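PDB 4NAS: ribulose-bisphosphate carboxylase from Alicyclobacillus acidocaldarius subsp. acidocaldarius, which belongs to the RuBisCO large-chain family, joining an N-terminal domain to a TIM-barrel domain that carries a carboxylated lysine and binds calcium in the crystal. Local coordinates for residues G132-L137 and R142-S147; E166-G171 and D201-R206; E226-L231 and P258-P263; I264-A269 and Q290-A295; L356-G361 and R376-A381. All blocks are in the same frame, centred on the assembly; numbering follows the deposited sequence.

How the contacts relate
The five contacts sample one TIM barrel at different depths. Contacts 1, 4 and 5 are buried and set a helix against a barrel strand; contacts 2 and 3 are partly buried and belong to the outer layer. Contacts 1 and 5 use neighbouring strands, 144-146 and 357-359, joined by backbone bonds such as Leu144 O to Leu358 N. Contacts 4 and 5 rest on apolar side-chain packing, whereas contact 1 adds an arginine held by carbonyl and carboxylate oxygens. In contacts 2 and 3 a small apolar patch is bordered by charged groups. Segment 258-263 of contact 3 runs directly into segment 264-269 of contact 4.

Contact 1: residues G132-L137 and R142-S147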
# COMPACT_ATOMS: atom_id res chain seq x y z
N GLY B 132 2.16 14.92 -24.36
CA GLY B 132 3.54 15.20 -23.99
C GLY B 132 4.46 14.01 -24.20
O GLY B 132 5.64 14.19 -24.52
N VAL B 133 3.94 12.80 -24.02
CA VAL B 133 4.72 11.61 -24.33
C VAL B 133 4.96 11.57 -25.84
O VAL B 133 6.09 11.32 -26.29
CB VAL B 133 3.99 10.32 -23.92
CG1 VAL B 133 4.64 9.10 -24.60
CG2 VAL B 133 3.99 10.17 -22.41
N ARG B 134 3.91 11.82 -26.62
CA ARG B 134 4.04 11.80 -28.08
C ARG B 134 5.07 12.81 -28.57
O ARG B 134 5.84 12.54 -29.50
CB ARG B 134 2.69 12.07 -28.76
CG ARG B 134 1.72 10.92 -28.70
CD ARG B 134 0.50 11.19 -29.58
NE ARG B 134 -0.45 10.07 -29.52
CZ ARG B 134 -0.29 8.92 -30.16
NH1 ARG B 134 0.77 8.74 -30.92
NH2 ARG B 134 -1.20 7.95 -30.05
N ARG B 135 5.03 14.00 -27.97
CA ARG B 135 5.93 15.09 -28.32
C ARG B 135 7.37 14.75 -27.95
O ARG B 135 8.28 15.01 -28.72
CB ARG B 135 5.50 16.37 -27.62
CG ARG B 135 6.27 17.60 -28.06
CD ARG B 135 6.11 18.73 -27.04
NE ARG B 135 6.74 19.95 -27.52
N ARG B 136 7.58 14.20 -26.76
CA ARG B 136 8.92 13.81 -26.35
C ARG B 136 9.52 12.77 -27.29
O ARG B 136 10.69 12.87 -27.67
CB ARG B 136 8.93 13.26 -24.93
CG ARG B 136 8.62 14.27 -23.86
CD ARG B 136 9.89 14.81 -23.27
NE ARG B 136 10.68 13.75 -22.65
CZ ARG B 136 11.50 13.94 -21.63
NH1 ARG B 136 11.61 15.16 -21.12
NH2 ARG B 136 12.20 12.93 -21.13
N LEU B 137 8.72 11.77 -27.65
CA LEU B 137 9.21 10.65 -28.46
C LEU B 137 9.09 10.90 -29.96
O LEU B 137 9.68 10.19 -30.77
CB LEU B 137 8.46 9.36 -28.10
CG LEU B 137 8.53 8.95 -26.63
CD1 LEU B 137 7.77 7.64 -26.38
CD2 LEU B 137 9.98 8.85 -26.19
N ARG B 142 -0.47 7.05 -34.28
CA ARG B 142 -0.37 5.60 -34.25
C ARG B 142 -0.17 5.16 -32.80
O ARG B 142 0.32 5.93 -31.98
CB ARG B 142 0.81 5.12 -35.11
CG ARG B 142 2.17 5.61 -34.61
CD ARG B 142 3.29 4.91 -35.37
NE ARG B 142 4.62 5.42 -35.05
CZ ARG B 142 5.35 5.00 -34.02
NH1 ARG B 142 4.85 4.09 -33.19
NH2 ARG B 142 6.56 5.51 -33.81
N PRO B 143 -0.61 3.94 -32.47
CA PRO B 143 -0.17 3.38 -31.19
C PRO B 143 1.35 3.35 -31.09
O PRO B 143 2.06 3.22 -32.10
CB PRO B 143 -0.71 1.94 -31.24
CG PRO B 143 -1.96 2.07 -32.06
CD PRO B 143 -1.71 3.18 -33.07
N LEU B 144 1.84 3.49 -29.87
CA LEU B 144 3.26 3.39 -29.60
C LEU B 144 3.61 1.93 -29.39
O LEU B 144 2.73 1.12 -29.09
CB LEU B 144 3.59 4.18 -28.34
CG LEU B 144 3.87 5.68 -28.51
CD1 LEU B 144 2.64 6.48 -28.89
CD2 LEU B 144 4.49 6.20 -27.23
N VAL B 145 4.88 1.57 -29.55
CA VAL B 145 5.28 0.18 -29.38
C VAL B 145 6.33 0.12 -28.29
O VAL B 145 7.33 0.84 -28.34
CB VAL B 145 5.87 -0.44 -30.68
CG1 VAL B 145 6.32 -1.88 -30.45
CG2 VAL B 145 4.86 -0.38 -31.83
N MSE B 146 6.09 -0.73 -27.29
CA MSE B 146 7.03 -0.90 -26.19
C MSE B 146 7.49 -2.35 -26.03
O MSE B 146 6.67 -3.27 -26.08
CB MSE B 146 6.40 -0.39 -24.88
CG MSE B 146 7.30 -0.54 -23.65
SE MSE B 146 6.48 0.47 -22.17
CE MSE B 146 4.91 -0.63 -21.95
N SER B 147 8.80 -2.54 -25.87
CA SER B 147 9.39 -3.87 -25.61
C SER B 147 9.87 -3.97 -24.15
O SER B 147 10.17 -2.96 -23.51
CB SER B 147 10.53 -4.17 -26.61
OG SER B 147 11.00 -5.51 -26.50
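With CG beside the backbone N (chi1 -74°) and the chain extended as far as NE, Arg134 sends its guanidinium well beyond the helix to Arg142, while Leu144 places its CG opposite its own carbonyl carbon (chi1 -86°), bringing both methyls to the helix. The grip on Arg142 O is end-on and double: Arg134 NH1 donates to Arg142 O over 3.0 Å and Arg134 NH2 over 3.2 Å, both nitrogens serving the same oxygen, which sits in the guanidinium plane. The two bonds are not equivalent, since NH1 approaches within the carbonyl plane whereas NH2 stands well above it. Leu144 divides its work between its branches. Leu144 CD1 lies over one face of the Arg134 guanidinium, 3.6 Å from NH1, and Leu144 CD2 packs against Leu137 CD1 at 3.7 Å and Val133 CG1 at 3.9 Å. In the TIM barrel this is where helix 129-137 leads, through a short loop, into strand 144-146, with a 76° angle between their segment axes. Further partners fix the arginine: Arg134 NH1 also donates to Ala139 O, and Arg134 NH2 forms a salt bridge with Asp355, just ahead of strand 357-359. Arg142 itself turns to other partners, NH1 donating to Pro143 O and NH2 pairing with Asp173.

Contact 2: residues E166-G171 and D201-R206; sequences EQAEGG and DEIAQR
Over one face of the Arg206 guanidinium lies the carboxylate oxygen OE2 of Glu169, and the two flat groups are turned 66° from each other. Glu169 OE2 is 2.7 Å from Arg206 NH1, yet it stands well out of the guanidinium plane, so that no N-H points at it: the salt bridge rests on charge alone. On the arginine's own helix, Arg206 NH2 makes a longer salt bridge with Glu202 OE2, at 3.5 Å. One cation thus serves two carboxylates from neighbouring elements, which probably eases the approach of their like charges. CG of Arg206 nearly eclipses the backbone N (chi1 -9°), an unfavourable torsion that may partly reflect how loosely an exposed side chain is defined. Beneath the charges the contact is apolar. Ile203 points toward segment 166-171, and its CD1 touches Glu169 CG at 3.6 Å and Ala168 CB at 3.9 Å; the glutamate and isoleucine side chains cross at about a right angle. CG of Glu169 therefore packs on the buried isoleucine while the carboxylate stays with the arginine. Ala168 also opens a type I turn that ends at Gly171, whose positive phi suits glycine, and Gly171 O receives a bond from Arg209. Helix 157-168, with the turn that follows it, is joined here to helix 189-207 in the outer helical layer of the TIM barrel, through an apolar contact bordered by a small salt-bridge network.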
# COMPACT_ATOMS: atom_id res chain seq x y z
N GLU B 166 19.11 -5.26 -29.72
CA GLU B 166 18.21 -6.18 -30.39
C GLU B 166 16.78 -5.66 -30.41
O GLU B 166 16.14 -5.67 -31.45
CB GLU B 166 18.25 -7.56 -29.75
CG GLU B 166 19.55 -8.33 -30.00
CD GLU B 166 19.82 -8.57 -31.48
OE1 GLU B 166 20.51 -7.73 -32.11
OE2 GLU B 166 19.35 -9.60 -32.02
N GLN B 167 16.28 -5.22 -29.26
CA GLN B 167 14.94 -4.62 -29.22
C GLN B 167 14.82 -3.36 -30.08
O GLN B 167 13.88 -3.23 -30.87
CB GLN B 167 14.50 -4.34 -27.78
CG GLN B 167 14.14 -5.60 -27.01
CD GLN B 167 14.19 -5.39 -25.52
OE1 GLN B 167 13.15 -5.36 -24.84
NE2 GLN B 167 15.40 -5.25 -24.99
N ALA B 168 15.79 -2.46 -29.97
CA ALA B 168 15.74 -1.19 -30.69
C ALA B 168 15.87 -1.39 -32.19
O ALA B 168 15.34 -0.61 -32.99
CB ALA B 168 16.82 -0.24 -30.17
N GLU B 169 16.54 -2.46 -32.59
CA GLU B 169 16.69 -2.72 -34.02
C GLU B 169 15.35 -3.07 -34.67
O GLU B 169 15.21 -3.02 -35.89
CB GLU B 169 17.80 -3.75 -34.28
CG GLU B 169 19.17 -3.07 -34.17
CD GLU B 169 20.34 -3.99 -34.40
OE1 GLU B 169 20.34 -5.13 -33.87
OE2 GLU B 169 21.28 -3.56 -35.11
N GLY B 170 14.36 -3.39 -33.84
CA GLY B 170 13.00 -3.60 -34.32
C GLY B 170 12.18 -2.32 -34.46
O GLY B 170 10.99 -2.39 -34.76
N GLY B 171 12.81 -1.17 -34.25
CA GLY B 171 12.14 0.12 -34.41
C GLY B 171 11.23 0.57 -33.28
O GLY B 171 10.50 1.56 -33.40
N ASP B 201 21.46 5.72 -30.37
CA ASP B 201 21.93 6.68 -31.37
C ASP B 201 22.50 5.98 -32.59
O ASP B 201 22.20 6.35 -33.73
CB ASP B 201 22.97 7.61 -30.75
CG ASP B 201 22.35 8.70 -29.91
OD1 ASP B 201 21.19 9.06 -30.16
OD2 ASP B 201 23.03 9.22 -28.99
N GLU B 202 23.32 4.98 -32.35
CA GLU B 202 23.86 4.15 -33.41
C GLU B 202 22.73 3.53 -34.23
O GLU B 202 22.71 3.64 -35.45
CB GLU B 202 24.75 3.06 -32.81
CG GLU B 202 25.24 2.01 -33.79
CD GLU B 202 25.92 0.84 -33.08
OE1 GLU B 202 26.77 1.10 -32.19
OE2 GLU B 202 25.60 -0.32 -33.40
N ILE B 203 21.77 2.91 -33.55
CA ILE B 203 20.72 2.17 -34.23
C ILE B 203 19.75 3.05 -35.05
O ILE B 203 19.26 2.65 -36.11
CB ILE B 203 19.97 1.26 -33.23
CG1 ILE B 203 20.88 0.09 -32.84
CG2 ILE B 203 18.68 0.71 -33.81
CD1 ILE B 203 20.32 -0.73 -31.70
N ALA B 204 19.52 4.28 -34.58
CA ALA B 204 18.63 5.21 -35.27
C ALA B 204 19.07 5.49 -36.70
O ALA B 204 18.26 5.88 -37.54
CB ALA B 204 18.51 6.51 -34.49
N GLN B 205 20.35 5.29 -36.97
CA GLN B 205 20.89 5.52 -38.31
C GLN B 205 20.38 4.52 -39.35
O GLN B 205 20.43 4.79 -40.54
CB GLN B 205 22.42 5.56 -38.27
CG GLN B 205 22.95 6.83 -37.62
CD GLN B 205 24.42 7.07 -37.90
OE1 GLN B 205 24.81 8.13 -38.40
NE2 GLN B 205 25.25 6.08 -37.59
N ARG B 206 19.89 3.38 -38.88
CA ARG B 206 19.28 2.38 -39.76
C ARG B 206 17.76 2.41 -39.62
O ARG B 206 17.03 2.32 -40.59
CB ARG B 206 19.78 0.98 -39.43
CG ARG B 206 20.92 0.93 -38.43
CD ARG B 206 21.27 -0.51 -38.08
NE ARG B 206 22.49 -0.60 -37.29
CZ ARG B 206 23.10 -1.74 -36.98
NH1 ARG B 206 22.60 -2.89 -37.40
NH2 ARG B 206 24.22 -1.73 -36.26

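Contact 3: residues E226-L231 and P258-P263; sequences ERARRL and PDVDVP
Arg229, Val260 and Asp259 bury the most surface here, and the arginine meets both of the others through its aliphatic chain. That chain runs extended from CG to NE. Arg229 CG lies 3.9 Å from Val260 CG2, the two side chains crossing at about a right angle, and Arg229 CD comes within 3.7 Å of Asp259 CB. Asp259 and Arg229 nevertheless do not pair in charge at close range: Asp259 OD2 is 4.3 Å from Arg229 NE and well out of the guanidinium plane, with the flat groups 78° apart. The arginine has other acidic partners. Arg229 NH2 forms a salt bridge with Glu226 OE1, one helical turn earlier, at 2.7 Å, the hydrogen bond within it being weak because it is bent; Arg229 NH1 forms another with Asp257. Helix 221-233 belongs to the outer layer of the TIM barrel, and segment 258-263 is the loop that carries the chain from helix 248-256 into strand 264-267. Val260 is the centre of an inverse gamma turn in that loop. Both of its methyls face Ala228 CB, Val260 CG1 at 3.8 Å and Val260 CG2 at 3.9 Å. Leu239 of strand 238-242 touches both Ala228 and Val260, continuing the apolar packing inward from the charged groups. The carbonyl of Val260 faces another way and accepts a hydrogen bond from Lys127.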
# COMPACT_ATOMS: atom_id res chain seq x y z
N GLU B 226 15.88 12.96 -5.92
CA GLU B 226 17.18 13.32 -6.50
C GLU B 226 17.62 12.32 -7.58
O GLU B 226 18.12 12.71 -8.62
CB GLU B 226 18.25 13.43 -5.41
CG GLU B 226 19.63 13.87 -5.93
CD GLU B 226 19.62 15.27 -6.57
OE1 GLU B 226 18.78 16.11 -6.16
OE2 GLU B 226 20.45 15.52 -7.48
N ARG B 227 17.40 11.02 -7.34
CA ARG B 227 17.75 10.04 -8.36
C ARG B 227 16.90 10.22 -9.63
O ARG B 227 17.42 10.13 -10.74
CB ARG B 227 17.66 8.60 -7.85
CG ARG B 227 18.21 7.59 -8.88
CD ARG B 227 18.37 6.16 -8.36
NE ARG B 227 19.68 5.59 -8.72
CZ ARG B 227 20.13 4.43 -8.24
NH1 ARG B 227 19.37 3.72 -7.42
NH2 ARG B 227 21.31 3.97 -8.60
N ALA B 228 15.61 10.48 -9.46
CA ALA B 228 14.71 10.72 -10.59
C ALA B 228 15.22 11.89 -11.43
O ALA B 228 15.15 11.88 -12.68
CB ALA B 228 13.31 11.01 -10.08
N ARG B 229 15.72 12.91 -10.74
CA ARG B 229 16.22 14.11 -11.40
C ARG B 229 17.48 13.79 -12.20
O ARG B 229 17.64 14.28 -13.32
CB ARG B 229 16.56 15.20 -10.38
CG ARG B 229 15.39 15.80 -9.62
CD ARG B 229 15.90 16.96 -8.77
NE ARG B 229 14.91 17.47 -7.82
CZ ARG B 229 15.06 17.44 -6.50
NH1 ARG B 229 14.11 17.93 -5.71
NH2 ARG B 229 16.17 16.93 -5.98
N ARG B 230 18.37 13.00 -11.61
CA ARG B 230 19.62 12.66 -12.28
C ARG B 230 19.32 11.85 -13.52
O ARG B 230 19.91 12.09 -14.57
CB ARG B 230 20.56 11.87 -11.36
CG ARG B 230 21.09 12.63 -10.17
CD ARG B 230 22.26 11.88 -9.53
NE ARG B 230 21.95 10.47 -9.28
CZ ARG B 230 21.62 9.97 -8.09
NH1 ARG B 230 21.36 8.67 -7.96
NH2 ARG B 230 21.55 10.77 -7.03
N LEU B 231 18.39 10.89 -13.38
CA LEU B 231 18.07 9.97 -14.46
C LEU B 231 17.48 10.72 -15.64
O LEU B 231 17.77 10.40 -16.79
CB LEU B 231 17.15 8.82 -13.99
CG LEU B 231 17.77 7.86 -12.97
CD1 LEU B 231 16.80 6.81 -12.45
CD2 LEU B 231 19.02 7.20 -13.54
N PRO B 258 9.29 19.90 -11.13
CA PRO B 258 9.65 20.35 -12.48
C PRO B 258 10.98 19.75 -12.94
O PRO B 258 11.14 19.44 -14.13
CB PRO B 258 9.80 21.86 -12.30
CG PRO B 258 8.89 22.19 -11.17
CD PRO B 258 9.05 21.03 -10.22
N ASP B 259 11.91 19.57 -12.01
CA ASP B 259 13.22 19.00 -12.33
C ASP B 259 13.18 17.50 -12.66
O ASP B 259 14.13 16.98 -13.26
CB ASP B 259 14.24 19.26 -11.22
CG ASP B 259 14.62 20.73 -11.12
OD1 ASP B 259 14.50 21.46 -12.13
OD2 ASP B 259 15.05 21.16 -10.03
N VAL B 260 12.11 16.81 -12.27
CA VAL B 260 11.89 15.44 -12.73
C VAL B 260 11.22 15.54 -14.09
O VAL B 260 10.00 15.37 -14.25
CB VAL B 260 11.07 14.58 -11.73
CG1 VAL B 260 10.95 13.15 -12.23
CG2 VAL B 260 11.77 14.57 -10.38
N ASP B 261 12.05 15.83 -15.08
CA ASP B 261 11.56 16.25 -16.38
C ASP B 261 11.51 15.07 -17.33
O ASP B 261 12.14 15.07 -18.38
CB ASP B 261 12.46 17.36 -16.92
CG ASP B 261 11.85 18.06 -18.09
OD1 ASP B 261 10.64 18.36 -18.01
OD2 ASP B 261 12.57 18.28 -19.08
N VAL B 262 10.73 14.07 -16.96
CA VAL B 262 10.68 12.83 -17.69
C VAL B 262 9.32 12.16 -17.42
O VAL B 262 8.79 12.27 -16.31
CB VAL B 262 11.83 11.94 -17.20
CG1 VAL B 262 11.81 11.86 -15.69
CG2 VAL B 262 11.74 10.56 -17.80
N PRO B 263 8.73 11.48 -18.43
CA PRO B 263 7.44 10.83 -18.15
C PRO B 263 7.53 9.72 -17.11
O PRO B 263 8.58 9.07 -16.98
CB PRO B 263 7.05 10.25 -19.51
CG PRO B 263 7.73 11.12 -20.51
CD PRO B 263 9.03 11.53 -19.87

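Contact 4: residues I264-A269 and Q290-A295; sequences ILAHPA and QLMRLA
Ala266 CB and Met292 SE, the selenium of a selenomethionine, meet at 3.9 Å, and this pair carries the contact. Met292 points toward the strand from its helix, and its chain bends at CB-CG (chi2 -59°) before straightening across the CG-SE bond. The bend lays the selenium beside the alanine methyl and carries Met292 CE on toward the backbone, a loose 4.4 Å from His267 O. The small alanine is consistent with a fairly close approach, the CA atoms of Ala266 and Met292 being 7.4 Å apart. Around this pair Tyr248 of helix 248-256 packs against Met292, and Ala297 against Ala266. The strand is held in its sheet by backbone bonds, Leu265 with Leu239 and Val241 on one neighbour, Ala266 with Ile299 on another. His267 points away from the helix, and its ring is steadied by its own chain: Ala269 N donates to His267 ND1 over 2.9 Å, and Pro268 CD lies over one ring face, toward its margin. The side chain comes to about 5 Å from a bound calcium ion and touches Glu179, which belongs, with carboxylated Lys176 and Asp178, to the calcium site. Strand 264-267, helix 284-295 and strand 299-303 make a beta-alpha-beta crossover of the TIM barrel, in which the strand turns one side to its covering helix and the other toward the metal site.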
# COMPACT_ATOMS: atom_id res chain seq x y z
N ILE B 264 6.44 9.50 -16.38
CA ILE B 264 6.37 8.38 -15.46
C ILE B 264 5.62 7.18 -16.08
O ILE B 264 4.53 7.32 -16.64
CB ILE B 264 5.70 8.81 -14.12
CG1 ILE B 264 6.59 9.84 -13.40
CG2 ILE B 264 5.36 7.58 -13.26
CD1 ILE B 264 5.93 10.54 -12.23
N LEU B 265 6.21 6.00 -15.98
CA LEU B 265 5.59 4.79 -16.48
C LEU B 265 5.16 3.98 -15.24
O LEU B 265 5.98 3.34 -14.58
CB LEU B 265 6.57 4.01 -17.38
CG LEU B 265 6.23 2.56 -17.78
CD1 LEU B 265 4.99 2.51 -18.69
CD2 LEU B 265 7.44 1.86 -18.49
N ALA B 266 3.87 4.07 -14.92
CA ALA B 266 3.32 3.38 -13.75
C ALA B 266 3.15 1.87 -13.92
O ALA B 266 2.35 1.38 -14.75
CB ALA B 266 2.03 4.00 -13.36
N HIS B 267 3.87 1.10 -13.10
CA HIS B 267 3.75 -0.37 -13.19
C HIS B 267 2.81 -0.86 -12.08
O HIS B 267 2.88 -0.36 -10.97
CB HIS B 267 5.13 -1.06 -13.11
CG HIS B 267 5.07 -2.54 -13.37
ND1 HIS B 267 4.65 -3.45 -12.41
CD2 HIS B 267 5.28 -3.27 -14.50
CE1 HIS B 267 4.64 -4.67 -12.93
NE2 HIS B 267 5.00 -4.58 -14.20
N PRO B 268 1.94 -1.85 -12.36
CA PRO B 268 0.96 -2.24 -11.34
C PRO B 268 1.42 -3.23 -10.27
O PRO B 268 0.55 -3.74 -9.58
CB PRO B 268 -0.15 -2.91 -12.16
CG PRO B 268 0.55 -3.46 -13.31
CD PRO B 268 1.62 -2.44 -13.67
N ALA B 269 2.71 -3.54 -10.19
CA ALA B 269 3.21 -4.50 -9.20
C ALA B 269 2.58 -4.28 -7.84
O ALA B 269 2.48 -3.14 -7.38
CB ALA B 269 4.73 -4.42 -9.09
N GLN B 290 -7.99 5.70 -11.53
CA GLN B 290 -8.26 6.97 -10.87
C GLN B 290 -7.07 7.49 -10.09
O GLN B 290 -6.63 8.62 -10.29
CB GLN B 290 -9.46 6.79 -9.94
CG GLN B 290 -10.01 8.09 -9.33
CD GLN B 290 -11.35 7.87 -8.65
OE1 GLN B 290 -11.61 6.79 -8.11
NE2 GLN B 290 -12.20 8.89 -8.65
N LEU B 291 -6.56 6.69 -9.18
CA LEU B 291 -5.43 7.08 -8.33
C LEU B 291 -4.12 7.30 -9.10
O LEU B 291 -3.34 8.20 -8.77
CB LEU B 291 -5.20 6.00 -7.27
CG LEU B 291 -6.35 5.84 -6.27
CD1 LEU B 291 -5.93 4.96 -5.11
CD2 LEU B 291 -6.79 7.18 -5.78
N MSE B 292 -3.89 6.47 -10.12
CA MSE B 292 -2.71 6.61 -10.97
C MSE B 292 -2.66 7.94 -11.71
O MSE B 292 -1.61 8.58 -11.77
CB MSE B 292 -2.65 5.47 -11.99
CG MSE B 292 -2.36 4.12 -11.41
SE MSE B 292 -0.65 4.12 -10.49
CE MSE B 292 -0.55 2.22 -10.21
N ARG B 293 -3.78 8.34 -12.31
CA ARG B 293 -3.84 9.62 -13.01
C ARG B 293 -3.60 10.78 -12.03
O ARG B 293 -2.87 11.74 -12.31
CB ARG B 293 -5.17 9.77 -13.77
CG ARG B 293 -5.32 11.08 -14.53
CD ARG B 293 -6.61 11.05 -15.36
NE ARG B 293 -6.70 12.18 -16.28
CZ ARG B 293 -7.76 12.44 -17.04
NH1 ARG B 293 -7.76 13.50 -17.84
NH2 ARG B 293 -8.83 11.66 -16.96
N LEU B 294 -4.19 10.68 -10.85
CA LEU B 294 -4.03 11.75 -9.87
C LEU B 294 -2.58 11.87 -9.41
O LEU B 294 -2.07 12.96 -9.21
CB LEU B 294 -4.91 11.49 -8.65
CG LEU B 294 -6.43 11.54 -8.87
CD1 LEU B 294 -7.20 11.15 -7.57
CD2 LEU B 294 -6.84 12.91 -9.36
N ALA B 295 -1.94 10.71 -9.24
CA ALA B 295 -0.58 10.63 -8.74
C ALA B 295 0.44 11.10 -9.78
O ALA B 295 1.54 11.51 -9.42
CB ALA B 295 -0.27 9.21 -8.27

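Contact 5: residues L356-G361 and R376-A381; sequences LVLNAG and RAFFDA
Strand 357-359 and helix 371-386 form a strand-helix pair of the TIM barrel, and Phe378 is the side chain by which the helix meets the strand. Its CG stands beside the backbone N (chi1 -76°), which carries the ring off the helix toward Leu358 and Ala360. These are next-but-one neighbours, so both of their side chains point to the helix, while that of Asn359 between them points away and donates through ND2 to Ala335 O. The far end of the ring makes the nearer approach: Phe378 CE2 and CZ both lie 3.6 Å from Ala360 CB. Closer to the ring's root, Phe378 CD1 is 4.2 Å from Leu358 CD1, a looser touch. Both aliphatic groups come to the ring obliquely. Val345 and Pro342 also pack on Phe378, and Leu348, from the same helix 345-352 as Val345, touches Leu358, so the ring sits among hydrocarbon from several elements. Strand 357-359 is bonded in turn to strand 144-146, with Met146 N donating to Leu358 O. The next residue of the helix, Phe379, packs on Val145 of that strand. Between the two segments, then, every contact is made by carbon atoms. Such a join depends on shape and on the removal of apolar surface from water, and it sets no exact direction between helix and strand as a hydrogen bond would.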
# COMPACT_ATOMS: atom_id res chain seq x y z
N LEU B 356 -2.55 4.61 -27.47
CA LEU B 356 -2.40 3.28 -26.93
C LEU B 356 -0.91 2.98 -26.95
O LEU B 356 -0.20 3.42 -27.85
CB LEU B 356 -3.15 2.30 -27.82
CG LEU B 356 -2.96 0.79 -27.62
CD1 LEU B 356 -3.57 0.37 -26.29
CD2 LEU B 356 -3.57 0.01 -28.78
N VAL B 357 -0.44 2.26 -25.94
CA VAL B 357 0.90 1.69 -26.01
C VAL B 357 0.75 0.19 -26.21
O VAL B 357 0.10 -0.47 -25.41
CB VAL B 357 1.71 1.95 -24.75
CG1 VAL B 357 3.09 1.30 -24.87
CG2 VAL B 357 1.84 3.47 -24.49
N LEU B 358 1.33 -0.33 -27.30
CA LEU B 358 1.39 -1.77 -27.50
C LEU B 358 2.48 -2.31 -26.57
O LEU B 358 3.67 -2.14 -26.82
CB LEU B 358 1.62 -2.16 -28.98
CG LEU B 358 0.48 -1.75 -29.92
CD1 LEU B 358 0.93 -1.72 -31.38
CD2 LEU B 358 -0.75 -2.64 -29.74
N ASN B 359 2.03 -2.90 -25.47
CA ASN B 359 2.88 -3.33 -24.38
C ASN B 359 3.28 -4.78 -24.64
O ASN B 359 2.65 -5.71 -24.15
CB ASN B 359 2.09 -3.21 -23.07
CG ASN B 359 2.92 -3.44 -21.83
OD1 ASN B 359 4.07 -3.84 -21.92
ND2 ASN B 359 2.33 -3.20 -20.66
N ALA B 360 4.32 -4.97 -25.46
CA ALA B 360 4.71 -6.31 -25.85
C ALA B 360 5.84 -6.88 -24.99
O ALA B 360 6.77 -6.17 -24.62
CB ALA B 360 5.09 -6.33 -27.31
N GLY B 361 5.76 -8.16 -24.67
CA GLY B 361 6.84 -8.84 -23.98
C GLY B 361 7.23 -10.11 -24.72
O GLY B 361 8.17 -10.11 -25.52
N ARG B 376 9.26 -5.48 -35.69
CA ARG B 376 8.85 -5.16 -37.06
C ARG B 376 7.41 -5.61 -37.29
O ARG B 376 6.60 -4.87 -37.87
CB ARG B 376 9.79 -5.80 -38.09
CG ARG B 376 11.19 -5.21 -38.07
CD ARG B 376 12.11 -5.90 -39.04
NE ARG B 376 11.77 -5.61 -40.42
CZ ARG B 376 12.24 -4.57 -41.09
NH1 ARG B 376 13.07 -3.72 -40.50
NH2 ARG B 376 11.88 -4.37 -42.36
N ALA B 377 7.10 -6.82 -36.81
CA ALA B 377 5.75 -7.40 -36.85
C ALA B 377 4.64 -6.45 -36.39
O ALA B 377 3.59 -6.36 -37.02
CB ALA B 377 5.69 -8.65 -36.00
N PHE B 378 4.87 -5.75 -35.28
CA PHE B 378 3.85 -4.84 -34.78
C PHE B 378 3.70 -3.67 -35.73
O PHE B 378 2.58 -3.26 -36.07
CB PHE B 378 4.16 -4.37 -33.35
CG PHE B 378 3.88 -5.42 -32.30
CD1 PHE B 378 2.58 -5.60 -31.82
CD2 PHE B 378 4.90 -6.19 -31.77
CE1 PHE B 378 2.31 -6.57 -30.85
CE2 PHE B 378 4.64 -7.15 -30.81
CZ PHE B 378 3.34 -7.34 -30.34
N PHE B 379 4.81 -3.13 -36.19
CA PHE B 379 4.77 -2.07 -37.18
C PHE B 379 4.09 -2.51 -38.50
O PHE B 379 3.38 -1.71 -39.13
CB PHE B 379 6.16 -1.45 -37.37
CG PHE B 379 6.57 -0.54 -36.23
CD1 PHE B 379 6.03 0.74 -36.12
CD2 PHE B 379 7.47 -0.97 -35.27
CE1 PHE B 379 6.38 1.57 -35.06
CE2 PHE B 379 7.82 -0.13 -34.20
CZ PHE B 379 7.29 1.14 -34.11
N ASP B 380 4.25 -3.77 -38.89
CA ASP B 380 3.57 -4.31 -40.08
C ASP B 380 2.04 -4.30 -39.92
O ASP B 380 1.29 -3.95 -40.85
CB ASP B 380 4.06 -5.74 -40.38
CG ASP B 380 5.50 -5.79 -40.89
OD1 ASP B 380 5.94 -4.80 -41.51
OD2 ASP B 380 6.18 -6.82 -40.67
N ALA B 381 1.58 -4.70 -38.74
CA ALA B 381 0.15 -4.69 -38.41
C ALA B 381 -0.40 -3.28 -38.30
O ALA B 381 -1.53 -3.01 -38.70
CB ALA B 381 -0.08 -5.45 -37.10